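Local coordinates for protein MlnE (Bacillus amyloliquefaciens subsp. plantarum, PDB 5D2E) that binds NADP as the N-terminal B-type ketoreductase of the macrolactin assembly line and probably reduces beta-keto groups of the growing polyketide chain, at residues A[386-391]-A[401-406]; A[61-66]-A[160-165]; A[285-290]-A[317-322]. All blocks are in the same frame, centred on the assembly; numbering follows the deposited sequence.

Contact 1: A[386-391]-A[401-406]; sequences FGTVWL and DFFVMF. With NAP (NADP nicotinamide-adenine-dinucleotide phosphate), chain B.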
loop_
_atom_site.group_PDB
_atom_site.type_symbol
_atom_site.label_atom_id
_atom_site.label_comp_id
_atom_site.label_asym_id
_atom_site.label_seq_id
_atom_site.Cartn_x
_atom_site.Cartn_y
_atom_site.Cartn_z
ATOM N N PHE A 386 -10.002 2.961 -3.281
ATOM C CA PHE A 386 -11.190 2.873 -4.141
ATOM C C PHE A 386 -10.954 3.423 -5.526
ATOM O O PHE A 386 -11.347 2.813 -6.538
ATOM C CB PHE A 386 -12.355 3.602 -3.489
ATOM C CG PHE A 386 -12.849 2.932 -2.265
ATOM C CD1 PHE A 386 -13.731 1.869 -2.377
ATOM C CD2 PHE A 386 -12.437 3.328 -1.018
ATOM C CE1 PHE A 386 -14.214 1.252 -1.268
ATOM C CE2 PHE A 386 -12.941 2.713 0.120
ATOM C CZ PHE A 386 -13.813 1.648 -0.023
ATOM N N GLY A 387 -10.272 4.560 -5.604
ATOM C CA GLY A 387 -10.040 5.209 -6.901
ATOM C C GLY A 387 -9.298 4.330 -7.884
ATOM O O GLY A 387 -9.692 4.192 -9.029
ATOM N N THR A 388 -8.223 3.733 -7.403
ATOM C CA THR A 388 -7.444 2.815 -8.212
ATOM C C THR A 388 -8.323 1.701 -8.772
ATOM O O THR A 388 -8.232 1.360 -9.960
ATOM C CB THR A 388 -6.328 2.227 -7.364
ATOM O OG1 THR A 388 -5.546 3.271 -6.797
ATOM C CG2 THR A 388 -5.422 1.347 -8.189
ATOM N N VAL A 389 -9.166 1.135 -7.900
ATOM C CA VAL A 389 -10.005 -0.011 -8.296
ATOM C C VAL A 389 -11.023 0.433 -9.312
ATOM O O VAL A 389 -11.277 -0.274 -10.292
ATOM C CB VAL A 389 -10.631 -0.727 -7.063
ATOM C CG1 VAL A 389 -11.596 -1.840 -7.460
ATOM C CG2 VAL A 389 -9.490 -1.330 -6.181
ATOM N N TRP A 390 -11.593 1.622 -9.100
ATOM C CA TRP A 390 -12.594 2.115 -10.028
ATOM C C TRP A 390 -12.037 2.427 -11.388
ATOM O O TRP A 390 -12.726 2.206 -12.436
ATOM C CB TRP A 390 -13.304 3.321 -9.462
ATOM C CG TRP A 390 -13.994 3.143 -8.146
ATOM C CD1 TRP A 390 -14.214 4.135 -7.256
ATOM C CD2 TRP A 390 -14.610 1.971 -7.601
ATOM N NE1 TRP A 390 -14.863 3.663 -6.150
ATOM C CE2 TRP A 390 -15.180 2.349 -6.353
ATOM C CE3 TRP A 390 -14.785 0.652 -8.039
ATOM C CZ2 TRP A 390 -15.873 1.440 -5.507
ATOM C CZ3 TRP A 390 -15.516 -0.250 -7.198
ATOM C CH2 TRP A 390 -16.021 0.151 -5.943
ATOM N N LEU A 391 -10.779 2.892 -11.425
ATOM C CA LEU A 391 -10.122 3.198 -12.701
ATOM C C LEU A 391 -9.857 1.909 -13.471
ATOM O O LEU A 391 -10.098 1.821 -14.649
ATOM C CB LEU A 391 -8.814 3.907 -12.466
ATOM C CG LEU A 391 -8.869 5.368 -12.050
ATOM C CD1 LEU A 391 -7.603 5.864 -11.383
ATOM C CD2 LEU A 391 -9.134 6.187 -13.327
ATOM N N ASP A 401 -2.080 0.565 -23.018
ATOM C CA ASP A 401 -0.675 0.237 -23.091
ATOM C C ASP A 401 -0.030 0.251 -21.717
ATOM O O ASP A 401 1.008 -0.392 -21.516
ATOM C CB ASP A 401 0.047 1.226 -24.003
ATOM C CG ASP A 401 -0.371 1.037 -25.487
ATOM O OD1 ASP A 401 -0.395 -0.123 -25.903
ATOM O OD2 ASP A 401 -0.739 1.986 -26.216
ATOM N N PHE A 402 -0.573 1.069 -20.805
ATOM C CA PHE A 402 -0.005 1.169 -19.447
ATOM C C PHE A 402 -1.034 1.661 -18.445
ATOM O O PHE A 402 -2.073 2.318 -18.806
ATOM C CB PHE A 402 1.305 1.991 -19.374
ATOM C CG PHE A 402 1.145 3.415 -19.807
ATOM C CD1 PHE A 402 0.578 4.342 -18.943
ATOM C CD2 PHE A 402 1.449 3.798 -21.112
ATOM C CE1 PHE A 402 0.398 5.644 -19.301
ATOM C CE2 PHE A 402 1.257 5.127 -21.499
ATOM C CZ PHE A 402 0.713 6.042 -20.600
ATOM N N PHE A 403 -0.846 1.176 -17.220
ATOM C CA PHE A 403 -1.663 1.573 -16.042
ATOM C C PHE A 403 -0.618 1.710 -14.958
ATOM O O PHE A 403 -0.075 0.696 -14.491
ATOM C CB PHE A 403 -2.699 0.469 -15.727
ATOM C CG PHE A 403 -3.688 0.812 -14.620
ATOM C CD1 PHE A 403 -3.320 0.723 -13.301
ATOM C CD2 PHE A 403 -4.998 1.150 -14.904
ATOM C CE1 PHE A 403 -4.231 0.998 -12.294
ATOM C CE2 PHE A 403 -5.925 1.401 -13.901
ATOM C CZ PHE A 403 -5.549 1.310 -12.591
ATOM N N VAL A 404 -0.280 2.951 -14.607
ATOM C CA VAL A 404 0.825 3.240 -13.713
ATOM C C VAL A 404 0.315 3.969 -12.486
ATOM O O VAL A 404 -0.367 4.967 -12.607
ATOM C CB VAL A 404 1.959 4.067 -14.357
ATOM C CG1 VAL A 404 3.089 4.303 -13.357
ATOM C CG2 VAL A 404 2.506 3.373 -15.626
ATOM N N MET A 405 0.578 3.391 -11.326
ATOM C CA MET A 405 0.196 3.950 -10.053
ATOM C C MET A 405 1.396 4.688 -9.402
ATOM O O MET A 405 2.502 4.150 -9.232
ATOM C CB MET A 405 -0.339 2.829 -9.185
ATOM C CG MET A 405 -1.661 2.269 -9.732
ATOM S SD MET A 405 -2.020 0.654 -9.006
ATOM C CE MET A 405 -0.915 -0.255 -10.054
ATOM N N PHE A 406 1.152 5.942 -8.996
ATOM C CA PHE A 406 2.183 6.767 -8.273
ATOM C C PHE A 406 2.052 6.500 -6.791
ATOM O O PHE A 406 1.225 7.107 -6.073
ATOM C CB PHE A 406 2.002 8.260 -8.614
ATOM C CG PHE A 406 2.551 8.667 -9.991
ATOM C CD1 PHE A 406 3.011 7.728 -10.932
ATOM C CD2 PHE A 406 2.626 9.985 -10.349
ATOM C CE1 PHE A 406 3.553 8.088 -12.149
ATOM C CE2 PHE A 406 3.167 10.353 -11.593
ATOM C CZ PHE A 406 3.638 9.418 -12.482
HETATM P PA NAP B . -0.602 17.091 -5.377
HETATM O O1A NAP B . 0.030 18.287 -6.138
HETATM O O2A NAP B . -1.566 17.270 -4.217
HETATM O O5B NAP B . -1.432 16.342 -6.533
HETATM C C5B NAP B . -2.347 15.314 -6.175
HETATM C C4B NAP B . -3.602 15.672 -6.931
HETATM O O4B NAP B . -4.594 14.668 -6.628
HETATM C C3B NAP B . -4.242 17.030 -6.532
HETATM O O3B NAP B . -4.152 17.965 -7.612
HETATM C C2B NAP B . -5.719 16.690 -6.269
HETATM O O2B NAP B . -6.570 17.635 -6.856
HETATM C C1B NAP B . -5.848 15.269 -6.867
HETATM N N9A NAP B . -6.844 14.430 -6.215
HETATM C C8A NAP B . -6.937 14.102 -4.869
HETATM N N7A NAP B . -8.052 13.330 -4.623
HETATM C C5A NAP B . -8.627 13.098 -5.821
HETATM C C6A NAP B . -9.798 12.389 -6.284
HETATM N N6A NAP B . -10.538 11.704 -5.352
HETATM N N1A NAP B . -10.131 12.465 -7.651
HETATM C C2A NAP B . -9.354 13.152 -8.507
HETATM N N3A NAP B . -8.239 13.842 -8.137
HETATM C C4A NAP B . -7.848 13.856 -6.858
HETATM O O3 NAP B . 0.552 16.046 -4.893
HETATM P PN NAP B . 1.874 15.602 -5.724
HETATM O O1N NAP B . 3.119 16.022 -4.963
HETATM O O2N NAP B . 1.565 15.894 -7.169
HETATM O O5D NAP B . 1.904 13.987 -5.655
HETATM C C5D NAP B . 1.088 13.300 -6.647
HETATM C C4D NAP B . 1.051 11.783 -6.410
HETATM O O4D NAP B . 2.351 11.232 -6.256
HETATM C C3D NAP B . 0.302 11.493 -5.103
HETATM O O3D NAP B . -0.573 10.399 -5.312
HETATM C C2D NAP B . 1.388 11.192 -4.087
HETATM O O2D NAP B . 0.919 10.330 -3.011
HETATM C C1D NAP B . 2.544 10.612 -4.951
HETATM N N1N NAP B . 3.852 10.893 -4.304
HETATM C C2N NAP B . 4.398 12.164 -4.311
HETATM C C3N NAP B . 5.625 12.494 -3.708
HETATM C C7N NAP B . 6.219 13.930 -3.749
HETATM O O7N NAP B . 7.266 14.193 -3.151
HETATM N N7N NAP B . 5.658 14.932 -4.440
HETATM C C4N NAP B . 6.300 11.465 -3.036
HETATM C C5N NAP B . 5.726 10.187 -2.992
HETATM C C6N NAP B . 4.513 9.910 -3.649
HETATM P P2B NAP B . -8.102 17.941 -6.345
HETATM O O1X NAP B . -8.061 18.371 -4.885
HETATM O O2X NAP B . -8.633 19.035 -7.326
HETATM O O3X NAP B . -8.839 16.639 -6.490
#
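Thr388, Leu391, Phe403 and Met405 make a wholly buried contact in the Rossmann-type fold of the ketoreductase domain, where helix 386-394 lies against strand 402-408. Closest of the side-chain meetings is that of the Thr388 methyl CG2 with the sulfur SD of Met405, 3.6 Å apart, the two chains crossing at about a right angle. Thr388 offers the methyl because CG2 stands anti to the backbone N, which leaves OG1 beside that nitrogen; the hydroxyl is hydrogen-bonded one turn back to the carbonyl oxygen of Lys384, an NADP-binding residue.

Phe403 meets the helix with the edge of its ring. Its CZ lies 3.8 Å from the Thr388 carbonyl oxygen, which sits near the ring plane, a placement that would let the slightly positive C-H rim face the oxygen. Farther round the same edge, CE2 lies 4.0 Å from the carbonyl carbon of Leu391, while CB of that residue sits off the ring plane, so the ring spans nearly one turn, from Thr388 to Leu391. With CG anti to the backbone N (chi1 -174°), the ring is carried out from the strand toward that turn.

The short helix and strand axes run antiparallel at 176°, with a closest approach of 11.0 Å, a gap that these side chains span. Helix 419-437 packs against the same side chains: Met428 touches both Thr388 and Met405, and Arg435 makes a cation-pi contact with Phe403. On the other side of the strand, Phe406 belongs to the NADP pocket and packs edge-to-face with Trp449. Its CB comes to 3.8 Å from O4D, the ring oxygen of the nicotinamide ribose.

Contact 2: A[61-66]-A[160-165]; sequences LFFCED and QAFMAN
Leu61 and Phe162, whose CA atoms form the nearest pair across the two segments, are still 12.1 Å apart, so the backbones of strand 60-64 and helix 141-164 stand well clear of each other and long side chains must close the distance. The contact is helix-on-sheet packing in the alpha/beta subdomain that precedes the catalytic Rossmann fold in ketoreductases of this kind. In that subdomain strand 60-64 runs parallel to strands 84-89 and 127-133, which flank it.

Phe162 does the reaching. The side chain leaves the helix toward the strand, and CG lies anti to the carbonyl carbon (chi1 -77°), which turns the ring so that its far carbon CZ meets both partners. Leu61, coming from the opposite direction, extends its methyl CD2 to 3.7 Å from CZ of Phe162, an approach oblique to the ring.

Leu61 and Phe63 are two residues apart on the strand, hence both point to the helix, and together they take up one phenyl end. The contact is entirely apolar and buried. Neighbouring elements complete the hydrophobic layer: Val87 touches both Leu61 and Phe63, Ile128 does the same from strand 127-133, and helix 108-120 brings Leu114 onto Phe63 and Cys115 onto Phe162. Just past the end of helix 141-164, ND2 of Asn165 is hydrogen-bonded to OD1 of Asp112. The two aromatic side chains meet more loosely, by their outermost carbons: Phe63 presents its edge, its CZ lying 4.2 Å from CZ of Phe162, which sits near the plane of the Phe63 ring.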
loop_
_atom_site.group_PDB
_atom_site.type_symbol
_atom_site.label_atom_id
_atom_site.label_comp_id
_atom_site.label_asym_id
_atom_site.label_seq_id
_atom_site.Cartn_x
_atom_site.Cartn_y
_atom_site.Cartn_z
ATOM N N LEU A 61 -4.421 -12.248 23.882
ATOM C CA LEU A 61 -5.700 -11.704 23.472
ATOM C C LEU A 61 -5.855 -12.023 21.987
ATOM O O LEU A 61 -5.013 -11.646 21.194
ATOM C CB LEU A 61 -5.712 -10.193 23.702
ATOM C CG LEU A 61 -6.910 -9.457 23.162
ATOM C CD1 LEU A 61 -8.200 -9.930 23.808
ATOM C CD2 LEU A 61 -6.716 -7.961 23.447
ATOM N N PHE A 62 -6.945 -12.692 21.616
ATOM C CA PHE A 62 -7.159 -13.207 20.283
ATOM C C PHE A 62 -8.452 -12.705 19.797
ATOM O O PHE A 62 -9.489 -12.969 20.430
ATOM C CB PHE A 62 -7.217 -14.770 20.413
ATOM C CG PHE A 62 -7.006 -15.544 19.122
ATOM C CD1 PHE A 62 -7.907 -15.457 18.088
ATOM C CD2 PHE A 62 -5.905 -16.353 18.960
ATOM C CE1 PHE A 62 -7.744 -16.149 16.903
ATOM C CE2 PHE A 62 -5.712 -17.075 17.751
ATOM C CZ PHE A 62 -6.643 -16.950 16.731
ATOM N N PHE A 63 -8.440 -12.032 18.638
ATOM C CA PHE A 63 -9.614 -11.503 17.990
ATOM C C PHE A 63 -9.890 -12.399 16.787
ATOM O O PHE A 63 -8.983 -12.626 15.967
ATOM C CB PHE A 63 -9.354 -10.084 17.465
ATOM C CG PHE A 63 -9.149 -9.016 18.528
ATOM C CD1 PHE A 63 -10.205 -8.503 19.219
ATOM C CD2 PHE A 63 -7.882 -8.512 18.795
ATOM C CE1 PHE A 63 -10.036 -7.527 20.158
ATOM C CE2 PHE A 63 -7.683 -7.534 19.767
ATOM C CZ PHE A 63 -8.792 -7.023 20.432
ATOM N N CYS A 64 -11.138 -12.856 16.640
ATOM C CA CYS A 64 -11.509 -13.771 15.547
ATOM C C CYS A 64 -12.934 -13.475 15.231
ATOM O O CYS A 64 -13.694 -13.063 16.095
ATOM C CB CYS A 64 -11.321 -15.249 15.989
ATOM S SG CYS A 64 -11.393 -16.451 14.591
ATOM N N GLU A 65 -13.341 -13.716 14.011
ATOM C CA GLU A 65 -14.702 -13.389 13.627
ATOM C C GLU A 65 -15.702 -14.325 14.342
ATOM O O GLU A 65 -16.789 -13.898 14.728
ATOM C CB GLU A 65 -14.852 -13.415 12.089
ATOM C CG GLU A 65 -16.026 -12.626 11.531
ATOM C CD GLU A 65 -15.991 -11.106 11.807
ATOM O OE1 GLU A 65 -15.050 -10.321 11.425
ATOM O OE2 GLU A 65 -16.996 -10.682 12.386
ATOM N N ASP A 66 -15.281 -15.541 14.619
ATOM C CA ASP A 66 -16.178 -16.541 15.163
ATOM C C ASP A 66 -15.393 -17.459 16.011
ATOM O O ASP A 66 -14.164 -17.262 16.259
ATOM C CB ASP A 66 -16.899 -17.289 13.994
ATOM C CG ASP A 66 -15.940 -18.028 13.075
ATOM O OD1 ASP A 66 -14.784 -18.366 13.435
ATOM O OD2 ASP A 66 -16.347 -18.241 11.927
ATOM N N GLN A 160 -5.869 2.643 18.703
ATOM C CA GLN A 160 -6.219 3.859 19.338
ATOM C C GLN A 160 -6.767 3.613 20.757
ATOM O O GLN A 160 -6.403 4.320 21.692
ATOM C CB GLN A 160 -7.169 4.642 18.490
ATOM C CG GLN A 160 -7.168 6.098 18.836
ATOM C CD GLN A 160 -8.074 6.922 17.917
ATOM O OE1 GLN A 160 -9.296 6.823 18.011
ATOM N NE2 GLN A 160 -7.469 7.813 17.108
ATOM N N ALA A 161 -7.685 2.662 20.886
ATOM C CA ALA A 161 -8.257 2.303 22.183
ATOM C C ALA A 161 -7.179 1.800 23.102
ATOM O O ALA A 161 -7.182 2.170 24.302
ATOM C CB ALA A 161 -9.337 1.234 22.021
ATOM N N PHE A 162 -6.282 0.918 22.605
ATOM C CA PHE A 162 -5.243 0.398 23.487
ATOM C C PHE A 162 -4.370 1.516 24.036
ATOM O O PHE A 162 -3.971 1.454 25.211
ATOM C CB PHE A 162 -4.319 -0.588 22.812
ATOM C CG PHE A 162 -4.904 -1.973 22.637
ATOM C CD1 PHE A 162 -6.234 -2.243 22.929
ATOM C CD2 PHE A 162 -4.100 -2.984 22.097
ATOM C CE1 PHE A 162 -6.726 -3.528 22.779
ATOM C CE2 PHE A 162 -4.606 -4.245 21.918
ATOM C CZ PHE A 162 -5.924 -4.497 22.271
ATOM N N MET A 163 -4.048 2.503 23.193
ATOM C CA MET A 163 -3.152 3.562 23.684
ATOM C C MET A 163 -3.912 4.466 24.618
ATOM O O MET A 163 -3.362 4.876 25.661
ATOM C CB MET A 163 -2.475 4.295 22.535
ATOM C CG MET A 163 -1.455 3.362 21.872
ATOM S SD MET A 163 -0.474 4.163 20.564
ATOM C CE MET A 163 -1.810 4.368 19.423
ATOM N N ALA A 164 -5.165 4.776 24.275
ATOM C CA ALA A 164 -5.902 5.699 25.080
ATOM C C ALA A 164 -6.161 5.150 26.466
ATOM O O ALA A 164 -6.208 5.908 27.431
ATOM C CB ALA A 164 -7.232 6.079 24.440
ATOM N N ASN A 165 -6.403 3.846 26.575
ATOM C CA ASN A 165 -6.701 3.208 27.866
ATOM C C ASN A 165 -5.471 2.586 28.511
ATOM O O ASN A 165 -5.578 1.893 29.516
ATOM C CB ASN A 165 -7.788 2.140 27.645
ATOM C CG ASN A 165 -9.085 2.755 27.175
ATOM O OD1 ASN A 165 -9.599 3.616 27.830
ATOM N ND2 ASN A 165 -9.515 2.447 25.993
#

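Contact 3: A[285-290]-A[317-322]; sequences LGYLFA and LSALEN. With NAP (NADP nicotinamide-adenine-dinucleotide phosphate), chain B.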
loop_
_atom_site.group_PDB
_atom_site.type_symbol
_atom_site.label_atom_id
_atom_site.label_comp_id
_atom_site.label_asym_id
_atom_site.label_seq_id
_atom_site.Cartn_x
_atom_site.Cartn_y
_atom_site.Cartn_z
ATOM N N LEU A 285 3.088 16.407 -9.445
ATOM C CA LEU A 285 3.659 15.333 -10.276
ATOM C C LEU A 285 2.825 15.091 -11.493
ATOM O O LEU A 285 3.335 14.861 -12.600
ATOM C CB LEU A 285 3.780 14.036 -9.475
ATOM C CG LEU A 285 4.811 14.053 -8.360
ATOM C CD1 LEU A 285 5.138 12.628 -7.915
ATOM C CD2 LEU A 285 6.075 14.789 -8.819
ATOM N N GLY A 286 1.521 15.115 -11.313
ATOM C CA GLY A 286 0.579 14.866 -12.439
ATOM C C GLY A 286 0.862 15.777 -13.661
ATOM O O GLY A 286 0.870 15.326 -14.817
ATOM N N TYR A 287 1.047 17.069 -13.373
ATOM C CA TYR A 287 1.331 18.056 -14.399
ATOM C C TYR A 287 2.746 17.931 -14.942
ATOM O O TYR A 287 2.935 18.091 -16.115
ATOM C CB TYR A 287 1.006 19.507 -13.885
ATOM C CG TYR A 287 1.189 20.493 -15.020
ATOM C CD1 TYR A 287 0.326 20.492 -16.081
ATOM C CD2 TYR A 287 2.311 21.320 -15.087
ATOM C CE1 TYR A 287 0.511 21.343 -17.182
ATOM C CE2 TYR A 287 2.517 22.172 -16.187
ATOM C CZ TYR A 287 1.608 22.165 -17.225
ATOM O OH TYR A 287 1.753 22.989 -18.322
ATOM N N LEU A 288 3.724 17.581 -14.109
ATOM C CA LEU A 288 5.090 17.410 -14.505
ATOM C C LEU A 288 5.144 16.253 -15.517
ATOM O O LEU A 288 5.749 16.382 -16.555
ATOM C CB LEU A 288 5.938 17.059 -13.307
ATOM C CG LEU A 288 7.417 16.816 -13.559
ATOM C CD1 LEU A 288 8.022 18.197 -13.739
ATOM C CD2 LEU A 288 8.187 16.094 -12.471
ATOM N N PHE A 289 4.462 15.156 -15.233
ATOM C CA PHE A 289 4.292 14.088 -16.235
ATOM C C PHE A 289 3.459 14.474 -17.473
ATOM O O PHE A 289 3.759 14.029 -18.606
ATOM C CB PHE A 289 3.786 12.769 -15.583
ATOM C CG PHE A 289 4.884 12.063 -14.859
ATOM C CD1 PHE A 289 5.249 12.428 -13.577
ATOM C CD2 PHE A 289 5.622 11.087 -15.500
ATOM C CE1 PHE A 289 6.316 11.806 -12.916
ATOM C CE2 PHE A 289 6.652 10.459 -14.837
ATOM C CZ PHE A 289 7.021 10.831 -13.563
ATOM N N ALA A 290 2.452 15.306 -17.326
ATOM C CA ALA A 290 1.690 15.683 -18.536
ATOM C C ALA A 290 2.615 16.432 -19.532
ATOM O O ALA A 290 2.603 16.139 -20.723
ATOM C CB ALA A 290 0.467 16.522 -18.215
ATOM N N LEU A 317 -3.581 23.807 -19.463
ATOM C CA LEU A 317 -4.025 23.249 -20.677
ATOM C C LEU A 317 -3.379 23.998 -21.878
ATOM O O LEU A 317 -2.909 23.366 -22.872
ATOM C CB LEU A 317 -5.548 23.300 -20.761
ATOM C CG LEU A 317 -6.317 22.550 -19.684
ATOM C CD1 LEU A 317 -7.801 22.706 -19.957
ATOM C CD2 LEU A 317 -5.890 21.063 -19.718
ATOM N N SER A 318 -3.286 25.319 -21.762
ATOM C CA SER A 318 -2.672 26.107 -22.823
ATOM C C SER A 318 -1.216 25.752 -23.037
ATOM O O SER A 318 -0.753 25.670 -24.202
ATOM C CB SER A 318 -2.764 27.622 -22.525
ATOM O OG SER A 318 -4.134 27.969 -22.511
ATOM N N ALA A 319 -0.487 25.579 -21.943
ATOM C CA ALA A 319 0.936 25.276 -22.000
ATOM C C ALA A 319 1.104 23.911 -22.656
ATOM O O ALA A 319 2.055 23.700 -23.363
ATOM C CB ALA A 319 1.572 25.251 -20.630
ATOM N N LEU A 320 0.161 23.011 -22.420
ATOM C CA LEU A 320 0.241 21.676 -22.989
ATOM C C LEU A 320 -0.083 21.730 -24.475
ATOM O O LEU A 320 0.572 21.048 -25.261
ATOM C CB LEU A 320 -0.717 20.701 -22.302
ATOM C CG LEU A 320 -0.267 20.323 -20.895
ATOM C CD1 LEU A 320 -1.359 19.526 -20.227
ATOM C CD2 LEU A 320 1.023 19.522 -20.886
ATOM N N GLU A 321 -1.099 22.497 -24.847
ATOM C CA GLU A 321 -1.449 22.636 -26.263
ATOM C C GLU A 321 -0.315 23.343 -26.982
ATOM O O GLU A 321 -0.048 23.023 -28.143
ATOM C CB GLU A 321 -2.792 23.324 -26.468
ATOM C CG GLU A 321 -3.879 22.572 -25.793
ATOM C CD GLU A 321 -5.267 22.648 -26.431
ATOM O OE1 GLU A 321 -5.689 23.772 -26.760
ATOM O OE2 GLU A 321 -5.978 21.577 -26.517
ATOM N N ASN A 322 0.453 24.195 -26.309
ATOM C CA ASN A 322 1.588 24.753 -26.998
ATOM C C ASN A 322 2.630 23.725 -27.297
ATOM O O ASN A 322 3.465 23.981 -28.131
ATOM C CB ASN A 322 2.264 25.912 -26.274
ATOM C CG ASN A 322 1.376 27.131 -26.164
ATOM O OD1 ASN A 322 0.280 27.236 -26.764
ATOM N ND2 ASN A 322 1.789 28.008 -25.320
HETATM P PA NAP B . -0.602 17.091 -5.377
HETATM O O1A NAP B . 0.030 18.287 -6.138
HETATM O O2A NAP B . -1.566 17.270 -4.217
HETATM O O5B NAP B . -1.432 16.342 -6.533
HETATM C C5B NAP B . -2.347 15.314 -6.175
HETATM C C4B NAP B . -3.602 15.672 -6.931
HETATM O O4B NAP B . -4.594 14.668 -6.628
HETATM C C3B NAP B . -4.242 17.030 -6.532
HETATM O O3B NAP B . -4.152 17.965 -7.612
HETATM C C2B NAP B . -5.719 16.690 -6.269
HETATM O O2B NAP B . -6.570 17.635 -6.856
HETATM C C1B NAP B . -5.848 15.269 -6.867
HETATM N N9A NAP B . -6.844 14.430 -6.215
HETATM C C8A NAP B . -6.937 14.102 -4.869
HETATM N N7A NAP B . -8.052 13.330 -4.623
HETATM C C5A NAP B . -8.627 13.098 -5.821
HETATM C C6A NAP B . -9.798 12.389 -6.284
HETATM N N6A NAP B . -10.538 11.704 -5.352
HETATM N N1A NAP B . -10.131 12.465 -7.651
HETATM C C2A NAP B . -9.354 13.152 -8.507
HETATM N N3A NAP B . -8.239 13.842 -8.137
HETATM C C4A NAP B . -7.848 13.856 -6.858
HETATM O O3 NAP B . 0.552 16.046 -4.893
HETATM P PN NAP B . 1.874 15.602 -5.724
HETATM O O1N NAP B . 3.119 16.022 -4.963
HETATM O O2N NAP B . 1.565 15.894 -7.169
HETATM O O5D NAP B . 1.904 13.987 -5.655
HETATM C C5D NAP B . 1.088 13.300 -6.647
HETATM C C4D NAP B . 1.051 11.783 -6.410
HETATM O O4D NAP B . 2.351 11.232 -6.256
HETATM C C3D NAP B . 0.302 11.493 -5.103
HETATM O O3D NAP B . -0.573 10.399 -5.312
HETATM C C2D NAP B . 1.388 11.192 -4.087
HETATM O O2D NAP B . 0.919 10.330 -3.011
HETATM C C1D NAP B . 2.544 10.612 -4.951
HETATM N N1N NAP B . 3.852 10.893 -4.304
HETATM C C2N NAP B . 4.398 12.164 -4.311
HETATM C C3N NAP B . 5.625 12.494 -3.708
HETATM C C7N NAP B . 6.219 13.930 -3.749
HETATM O O7N NAP B . 7.266 14.193 -3.151
HETATM N N7N NAP B . 5.658 14.932 -4.440
HETATM C C4N NAP B . 6.300 11.465 -3.036
HETATM C C5N NAP B . 5.726 10.187 -2.992
HETATM C C6N NAP B . 4.513 9.910 -3.649
HETATM P P2B NAP B . -8.102 17.941 -6.345
HETATM O O1X NAP B . -8.061 18.371 -4.885
HETATM O O2X NAP B . -8.633 19.035 -7.326
HETATM O O3X NAP B . -8.839 16.639 -6.490
#
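The glycine-rich strand-turn-helix of the Rossmann fold leads into helix 284-296, one side of which packs on helix 311-321, the two short axes running nearly parallel at 20° with a closest approach of 11.3 Å. Leu320 is the main side chain from the second helix, touching both Tyr287 and Ala290. Its CD2 lies 3.7 Å from the carbonyl carbon of Ala290, and its CD1 is 4.1 Å from CB of the same alanine. The side chains of Tyr287 and Leu320 run alongside one another from the two helices, with CE1 of the tyrosine 3.9 Å from Leu320 CG. Because Tyr287 CG stands anti to its own nitrogen (chi1 -175°), the ring extends over to the neighbouring helix, where OH comes to 3.2 Å from the Ala319 methyl; Lys316 makes a cation-pi contact with the ring.

At the start of the same helix, the backbone N of Leu285 donates a fairly straight hydrogen bond of 2.8 Å (165°) to the NADP phosphate oxygen O2N, and Leu285 CD1 reaches 3.5 Å from O4D of the nicotinamide ribose. Helix 284-296 thus faces its neighbour with apolar packing while its N-terminal end, where the helix dipole would probably favour a negative charge, receives the pyrophosphate.

Along the chain, contact 2 comes first, then contact 3, then contact 1, each closing before the next opens. Contacts 1 and 3 belong to the catalytic ketoreductase domain, their centres about 20 Å apart, and both touch NADP. They meet directly where Phe406 CE2 packs edge-to-face 3.5 Å from Phe289 CD1, so strand 402-408 and helix 284-296 share a hydrophobic wall beside the cofactor. Contact 2 lies in the preceding subdomain, across the centre of the chain, its centre about 33 Å from contact 1 and about 48 Å from contact 3. The halves are nevertheless joined: helix 141-164, which ends in contact 2, also supplies Met144 to touch Phe386, Val389 and Trp390 of contact 1.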